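Local structure of 3-deoxy-d-manno-octulosonic-acid transferase (Acinetobacter baumannii, 4BFC) at residues 31-34 with 35-39; 123-126 with 127-130. The protein probably transfers Kdo from CMP-Kdo to a lipid A precursor in lipopolysaccharide synthesis, this fragment being the C-terminal domain that binds CMP-Kdo. One frame throughout, in Å; residues are numbered along the deposited sequence.

Contact 1. Residues 31-34 with 35-39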
ATOM      1  N   ALA A  31       2.778  30.515  -1.958  1.00 37.83           N
ATOM      2  CA  ALA A  31       2.910  31.927  -2.301  1.00 38.59           C
ATOM      3  C   ALA A  31       4.382  32.389  -2.373  1.00 40.21           C
ATOM      4  O   ALA A  31       4.748  33.115  -3.303  1.00 40.69           O
ATOM      5  CB  ALA A  31       2.069  32.788  -1.358  1.00 40.05           C
ATOM      6  N   GLN A  32       5.236  31.921  -1.464  1.00 41.49           N
ATOM      7  CA  GLN A  32       6.672  32.246  -1.496  1.00 39.61           C
ATOM      8  C   GLN A  32       7.343  31.679  -2.742  1.00 41.35           C
ATOM      9  O   GLN A  32       8.161  32.355  -3.396  1.00 39.56           O
ATOM     10  CB  GLN A  32       7.391  31.742  -0.244  1.00 47.85           C
ATOM     11  CG  GLN A  32       7.079  32.531   1.017  1.00 52.56           C
ATOM     12  CD  GLN A  32       7.637  31.871   2.265  1.00 60.90           C
ATOM     13  OE1 GLN A  32       7.211  30.774   2.643  1.00 65.07           O
ATOM     14  NE2 GLN A  32       8.587  32.542   2.923  1.00 63.37           N
ATOM     15  N   LEU A  33       6.993  30.442  -3.087  1.00 32.05           N
ATOM     16  CA  LEU A  33       7.631  29.775  -4.200  1.00 28.35           C
ATOM     17  C   LEU A  33       7.103  30.296  -5.546  1.00 26.06           C
ATOM     18  O   LEU A  33       7.853  30.332  -6.512  1.00 28.41           O
ATOM     19  CB  LEU A  33       7.434  28.263  -4.103  1.00 25.82           C
ATOM     20  CG  LEU A  33       8.115  27.475  -2.988  1.00 26.70           C
ATOM     21  CD1 LEU A  33       7.760  26.015  -3.205  1.00 24.57           C
ATOM     22  CD2 LEU A  33       9.651  27.546  -3.043  1.00 24.90           C
ATOM     23  N   HIS A  34       5.829  30.630  -5.605  1.00 26.68           N
ATOM     24  CA  HIS A  34       5.235  31.239  -6.800  1.00 28.73           C
ATOM     25  C   HIS A  34       6.015  32.475  -7.182  1.00 32.34           C
ATOM     26  O   HIS A  34       6.249  32.744  -8.379  1.00 31.36           O
ATOM     27  CB  HIS A  34       3.804  31.663  -6.513  1.00 29.89           C
ATOM     28  CG  HIS A  34       3.086  32.212  -7.727  1.00 29.13           C
ATOM     29  ND1 HIS A  34       3.169  33.518  -8.101  1.00 33.39           N
ATOM     30  CD2 HIS A  34       2.271  31.585  -8.657  1.00 32.94           C
ATOM     31  CE1 HIS A  34       2.446  33.695  -9.225  1.00 36.52           C
ATOM     32  NE2 HIS A  34       1.895  32.515  -9.556  1.00 35.31           N
ATOM     33  N   GLN A  35       6.396  33.239  -6.166  1.00 35.46           N
ATOM     34  CA  GLN A  35       7.225  34.438  -6.375  1.00 41.14           C
ATOM     35  C   GLN A  35       8.696  34.132  -6.743  1.00 40.56           C
ATOM     36  O   GLN A  35       9.214  34.659  -7.729  1.00 34.31           O
ATOM     37  CB  GLN A  35       7.177  35.299  -5.119  1.00 43.98           C
ATOM     38  CG  GLN A  35       7.529  36.763  -5.310  1.00 51.95           C
ATOM     39  CD  GLN A  35       7.180  37.582  -4.072  1.00 58.33           C
ATOM     40  OE1 GLN A  35       6.445  38.575  -4.147  1.00 66.28           O
ATOM     41  NE2 GLN A  35       7.691  37.154  -2.918  1.00 65.60           N
ATOM     42  N   GLN A  36       9.380  33.297  -5.952  1.00 36.73           N
ATOM     43  CA  GLN A  36      10.800  32.998  -6.195  1.00 39.65           C
ATOM     44  C   GLN A  36      11.101  32.221  -7.454  1.00 36.93           C
ATOM     45  O   GLN A  36      12.237  32.225  -7.939  1.00 40.36           O
ATOM     46  CB  GLN A  36      11.359  32.182  -5.062  1.00 45.12           C
ATOM     47  CG  GLN A  36      11.797  32.978  -3.867  1.00 49.73           C
ATOM     48  CD  GLN A  36      12.423  32.069  -2.852  1.00 56.45           C
ATOM     49  OE1 GLN A  36      11.857  31.841  -1.780  1.00 55.98           O
ATOM     50  NE2 GLN A  36      13.588  31.510  -3.193  1.00 52.87           N
ATOM     51  N   TRP A  37      10.103  31.470  -7.936  1.00 31.05           N
ATOM     52  CA  TRP A  37      10.294  30.669  -9.105  1.00 26.11           C
ATOM     53  C   TRP A  37       9.667  31.337 -10.311  1.00 24.18           C
ATOM     54  O   TRP A  37       9.692  30.754 -11.398  1.00 25.68           O
ATOM     55  CB  TRP A  37       9.751  29.228  -8.864  1.00 24.81           C
ATOM     56  CG  TRP A  37      10.399  28.412  -7.755  1.00 27.68           C
ATOM     57  CD1 TRP A  37      11.479  28.735  -6.878  1.00 25.14           C
ATOM     58  CD2 TRP A  37      10.044  27.033  -7.421  1.00 24.17           C
ATOM     59  NE1 TRP A  37      11.743  27.685  -6.010  1.00 26.51           N
ATOM     60  CE2 TRP A  37      10.918  26.618  -6.314  1.00 25.67           C
ATOM     61  CE3 TRP A  37       9.064  26.122  -7.914  1.00 25.82           C
ATOM     62  CZ2 TRP A  37      10.804  25.355  -5.730  1.00 26.03           C
ATOM     63  CZ3 TRP A  37       8.982  24.864  -7.330  1.00 24.87           C
ATOM     64  CH2 TRP A  37       9.835  24.489  -6.280  1.00 25.35           C
ATOM     65  N   TYR A  38       9.175  32.581 -10.135  1.00 24.58           N
ATOM     66  CA  TYR A  38       8.589  33.379 -11.221  1.00 25.46           C
ATOM     67  C   TYR A  38       7.503  32.571 -11.993  1.00 26.23           C
ATOM     68  O   TYR A  38       7.490  32.505 -13.220  1.00 29.38           O
ATOM     69  CB  TYR A  38       9.746  33.932 -12.123  1.00 28.69           C
ATOM     70  CG  TYR A  38      10.763  34.758 -11.321  1.00 30.01           C
ATOM     71  CD1 TYR A  38      10.540  36.114 -11.077  1.00 34.38           C
ATOM     72  CD2 TYR A  38      11.947  34.200 -10.843  1.00 31.22           C
ATOM     73  CE1 TYR A  38      11.431  36.877 -10.355  1.00 32.79           C
ATOM     74  CE2 TYR A  38      12.878  34.968 -10.095  1.00 30.37           C
ATOM     75  CZ  TYR A  38      12.599  36.314  -9.854  1.00 31.62           C
ATOM     76  OH  TYR A  38      13.458  37.129  -9.134  1.00 35.20           O
ATOM     77  N   LEU A  39       6.589  31.937 -11.255  1.00 24.01           N
ATOM     78  CA  LEU A  39       5.566  31.101 -11.893  1.00 25.82           C
ATOM     79  C   LEU A  39       4.413  31.894 -12.507  1.00 28.70           C
ATOM     80  O   LEU A  39       3.549  31.286 -13.148  1.00 29.06           O
ATOM     81  CB  LEU A  39       4.981  30.059 -10.924  1.00 23.91           C
ATOM     82  CG  LEU A  39       6.073  29.152 -10.367  1.00 24.24           C
ATOM     83  CD1 LEU A  39       5.297  28.116  -9.521  1.00 23.60           C
ATOM     84  CD2 LEU A  39       6.871  28.433 -11.454  1.00 26.22           C
TER
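Gln35 opens the last turn of helix 24-36 with a weak backbone bond, its N donating to Ala31 O at 3.3 Å. Its CB also rests near the carbonyl oxygen of Gln32. That oxygen is taken by the next residue: Gln36 N reaches Gln32 O at 3.0 Å in a nearly straight bond (167°). The CB and CG of Gln36 lie close to the same oxygen.

Trp37 is the first residue to leave helical geometry, yet its N still bonds Leu33 O at 2.9 Å. Its side chain runs alongside that of Leu33 and points the same way. Both methyls of Leu33 bear on the indole. Leu33 CD2 sits 3.6 Å from Trp37 CE2, over one face but offset toward the rim. Leu33 CD1 makes a CH-pi contact with the six-membered ring of Trp37, 4.2 Å from its centroid. The Trp37 ring also meets that of Tyr114 edge-to-face.

Tyr38 has positive phi (51°), which turns the chain back, and its N bonds Gln35 O at 3.2 Å. Leu39 N then donates to His34 O at 3.0 Å, in the carbonyl plane. The imidazole of His34 has CG anti to the backbone N (chi1 -176°), on the side of the carbonyl carbon. This brings the ring to Leu39, whose CB lies over one face, 4.2 Å from the centroid. Leu39 CB and the ring form a CH-pi contact. The paired bonds to His34 O and Gln35 O, with Tyr38 as C-prime residue, are those of a Schellman motif closing the helix.

Contact 2. Residues 123-126 with 127-130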
ATOM      1  N   TRP A 123      -0.022  18.991  -0.966  1.00 24.85           N
ATOM      2  CA  TRP A 123      -0.769  20.237  -0.859  1.00 28.49           C
ATOM      3  C   TRP A 123      -0.021  21.412  -1.455  1.00 24.39           C
ATOM      4  O   TRP A 123      -0.611  22.242  -2.095  1.00 22.84           O
ATOM      5  CB  TRP A 123      -1.160  20.553   0.588  1.00 32.03           C
ATOM      6  CG  TRP A 123      -2.419  19.819   0.956  1.00 36.34           C
ATOM      7  CD1 TRP A 123      -2.610  18.440   0.970  1.00 41.98           C
ATOM      8  CD2 TRP A 123      -3.745  20.397   1.287  1.00 41.49           C
ATOM      9  NE1 TRP A 123      -3.904  18.129   1.323  1.00 42.15           N
ATOM     10  CE2 TRP A 123      -4.638  19.252   1.525  1.00 43.76           C
ATOM     11  CE3 TRP A 123      -4.254  21.690   1.425  1.00 45.58           C
ATOM     12  CZ2 TRP A 123      -5.981  19.422   1.879  1.00 45.95           C
ATOM     13  CZ3 TRP A 123      -5.613  21.844   1.776  1.00 48.58           C
ATOM     14  CH2 TRP A 123      -6.449  20.732   1.998  1.00 46.67           C
ATOM     15  N   LEU A 124       1.292  21.467  -1.237  1.00 24.90           N
ATOM     16  CA  LEU A 124       2.063  22.550  -1.826  1.00 22.68           C
ATOM     17  C   LEU A 124       1.911  22.552  -3.370  1.00 23.26           C
ATOM     18  O   LEU A 124       1.695  23.625  -3.945  1.00 22.75           O
ATOM     19  CB  LEU A 124       3.554  22.422  -1.440  1.00 25.00           C
ATOM     20  CG  LEU A 124       4.680  23.304  -2.005  1.00 25.03           C
ATOM     21  CD1 LEU A 124       4.275  24.733  -1.756  1.00 26.59           C
ATOM     22  CD2 LEU A 124       6.049  22.950  -1.356  1.00 23.44           C
ATOM     23  N   TRP A 125       2.094  21.375  -3.986  1.00 21.35           N
ATOM     24  CA  TRP A 125       2.053  21.254  -5.471  1.00 21.56           C
ATOM     25  C   TRP A 125       0.673  21.582  -5.974  1.00 20.87           C
ATOM     26  O   TRP A 125       0.540  22.350  -6.903  1.00 21.70           O
ATOM     27  CB  TRP A 125       2.526  19.904  -5.949  1.00 23.45           C
ATOM     28  CG  TRP A 125       3.840  19.548  -5.264  1.00 22.17           C
ATOM     29  CD1 TRP A 125       4.091  18.445  -4.490  1.00 24.64           C
ATOM     30  CD2 TRP A 125       5.028  20.396  -5.142  1.00 24.87           C
ATOM     31  NE1 TRP A 125       5.347  18.506  -3.928  1.00 24.16           N
ATOM     32  CE2 TRP A 125       5.964  19.658  -4.283  1.00 24.13           C
ATOM     33  CE3 TRP A 125       5.388  21.647  -5.622  1.00 23.40           C
ATOM     34  CZ2 TRP A 125       7.192  20.160  -3.958  1.00 24.20           C
ATOM     35  CZ3 TRP A 125       6.636  22.178  -5.238  1.00 22.15           C
ATOM     36  CH2 TRP A 125       7.531  21.416  -4.475  1.00 22.90           C
ATOM     37  N   TYR A 126      -0.372  20.988  -5.387  1.00 21.02           N
ATOM     38  CA  TYR A 126      -1.746  21.439  -5.816  1.00 22.27           C
ATOM     39  C   TYR A 126      -1.939  22.974  -5.691  1.00 23.95           C
ATOM     40  O   TYR A 126      -2.514  23.607  -6.548  1.00 22.91           O
ATOM     41  CB  TYR A 126      -2.818  20.806  -4.909  1.00 22.62           C
ATOM     42  CG  TYR A 126      -3.077  19.349  -5.111  1.00 21.54           C
ATOM     43  CD1 TYR A 126      -3.195  18.845  -6.412  1.00 20.28           C
ATOM     44  CD2 TYR A 126      -3.243  18.464  -4.019  1.00 20.79           C
ATOM     45  CE1 TYR A 126      -3.464  17.517  -6.646  1.00 22.41           C
ATOM     46  CE2 TYR A 126      -3.525  17.117  -4.257  1.00 19.30           C
ATOM     47  CZ  TYR A 126      -3.637  16.660  -5.554  1.00 22.55           C
ATOM     48  OH  TYR A 126      -3.929  15.367  -5.800  1.00 22.47           O
ATOM     49  N   ALA A 127      -1.411  23.582  -4.627  1.00 22.48           N
ATOM     50  CA  ALA A 127      -1.581  25.030  -4.441  1.00 23.77           C
ATOM     51  C   ALA A 127      -0.824  25.848  -5.530  1.00 24.84           C
ATOM     52  O   ALA A 127      -1.101  27.032  -5.744  1.00 29.04           O
ATOM     53  CB  ALA A 127      -1.119  25.452  -3.053  1.00 22.69           C
ATOM     54  N   LEU A 128       0.109  25.207  -6.206  1.00 21.23           N
ATOM     55  CA  LEU A 128       0.866  25.845  -7.302  1.00 21.59           C
ATOM     56  C   LEU A 128       0.281  25.553  -8.694  1.00 24.60           C
ATOM     57  O   LEU A 128       0.774  26.083  -9.726  1.00 23.05           O
ATOM     58  CB  LEU A 128       2.363  25.488  -7.228  1.00 25.23           C
ATOM     59  CG  LEU A 128       3.116  26.067  -6.006  1.00 26.31           C
ATOM     60  CD1 LEU A 128       4.538  25.546  -6.008  1.00 27.17           C
ATOM     61  CD2 LEU A 128       3.124  27.594  -6.075  1.00 31.12           C
ATOM     62  N   SER A 129      -0.750  24.699  -8.762  1.00 21.40           N
ATOM     63  CA  SER A 129      -1.161  24.159 -10.050  1.00 21.01           C
ATOM     64  C   SER A 129      -2.299  25.016 -10.686  1.00 18.93           C
ATOM     65  O   SER A 129      -3.214  25.528  -9.964  1.00 21.05           O
ATOM     66  CB  SER A 129      -1.732  22.743  -9.824  1.00 20.02           C
ATOM     67  OG  SER A 129      -0.777  21.873  -9.176  1.00 21.49           O
ATOM     68  N   GLN A 130      -2.273  25.084 -12.020  1.00 21.75           N
ATOM     69  CA  GLN A 130      -3.388  25.625 -12.818  0.70 19.53           C
ATOM     70  C   GLN A 130      -4.443  24.559 -13.093  1.00 20.10           C
ATOM     71  O   GLN A 130      -5.650  24.858 -13.092  1.00 21.48           O
ATOM     72  CB  GLN A 130      -2.938  26.283 -14.129  0.70 20.33           C
ATOM     73  CG  GLN A 130      -2.562  27.737 -13.987  0.70 21.35           C
ATOM     74  CD  GLN A 130      -1.388  27.924 -13.087  0.70 18.54           C
ATOM     75  OE1 GLN A 130      -0.219  27.756 -13.519  0.70 21.11           O
ATOM     76  NE2 GLN A 130      -1.651  28.265 -11.841  0.70 22.52           N
TER
HETATM   77  O   HOH W   1      -3.592  26.131  -7.396  1.00 49.49           O
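Ser129 OG donates to Trp125 O at 2.7 Å, just after helix 122-128 ends. The hydroxyl comes from above the carbonyl plane, at a C=O...O angle of 126°. Leu128 N meets Trp125 O at 3.0 Å from the opposite face. Two donors therefore grip Trp125 O. The serine hydroxyl lies beside its own backbone N (chi1 -57°), which turns it back to the helix.

One residue on, Ser129 N bonds Tyr126 O at 3.0 Å, also from above the carbonyl plane. A water bridges Tyr126 O and Ser129 O. The longer i to i+4 pattern is fading here. Ala127 N still reaches Trp123 O at 3.0 Å, but Leu128 N holds Leu124 O only weakly.

On the apolar side, the side chains of Leu128 and Trp125 run together in the same direction. Leu128 CD1 lies 4.0 Å from Trp125 CE3, obliquely to the indole. The same methyl of Leu128, CD1, approaches Leu124 CD1 at 4.3 Å.

Further out, Ser129 OG is also hydrogen-bonded to Thr46 of strand 43-50. Trp123 NE1 bonds Glu149 of helix 148-152, and Gln130 pairs with Val44 as strand 131-134 is about to begin. Helical bonding thus gives way to i to i+3 bonds, a serine hydroxyl and a water, which serve Trp125 O and Tyr126 O, while Ser129 and Gln130 tie the helix end to strand 43-50.

Contact 1 is a surface contact and contact 2 is partly buried; their centres lie about 12 Å apart. Each closes a helix, 24-36 in contact 1 and 122-128 in contact 2, and the two helices pack together. Leu33 meets Leu124, Trp37 meets Trp125, and both His34 and Leu39 meet Leu128. The packing between them is largely apolar, with His34 the polar exception. The helix endings differ. Contact 1 ends through backbone bonds alone within its segments, with a positive-phi residue. Contact 2 recruits a serine side chain and a water. That serine also reaches a sheet strand, in keeping with its place nearer the chain centre.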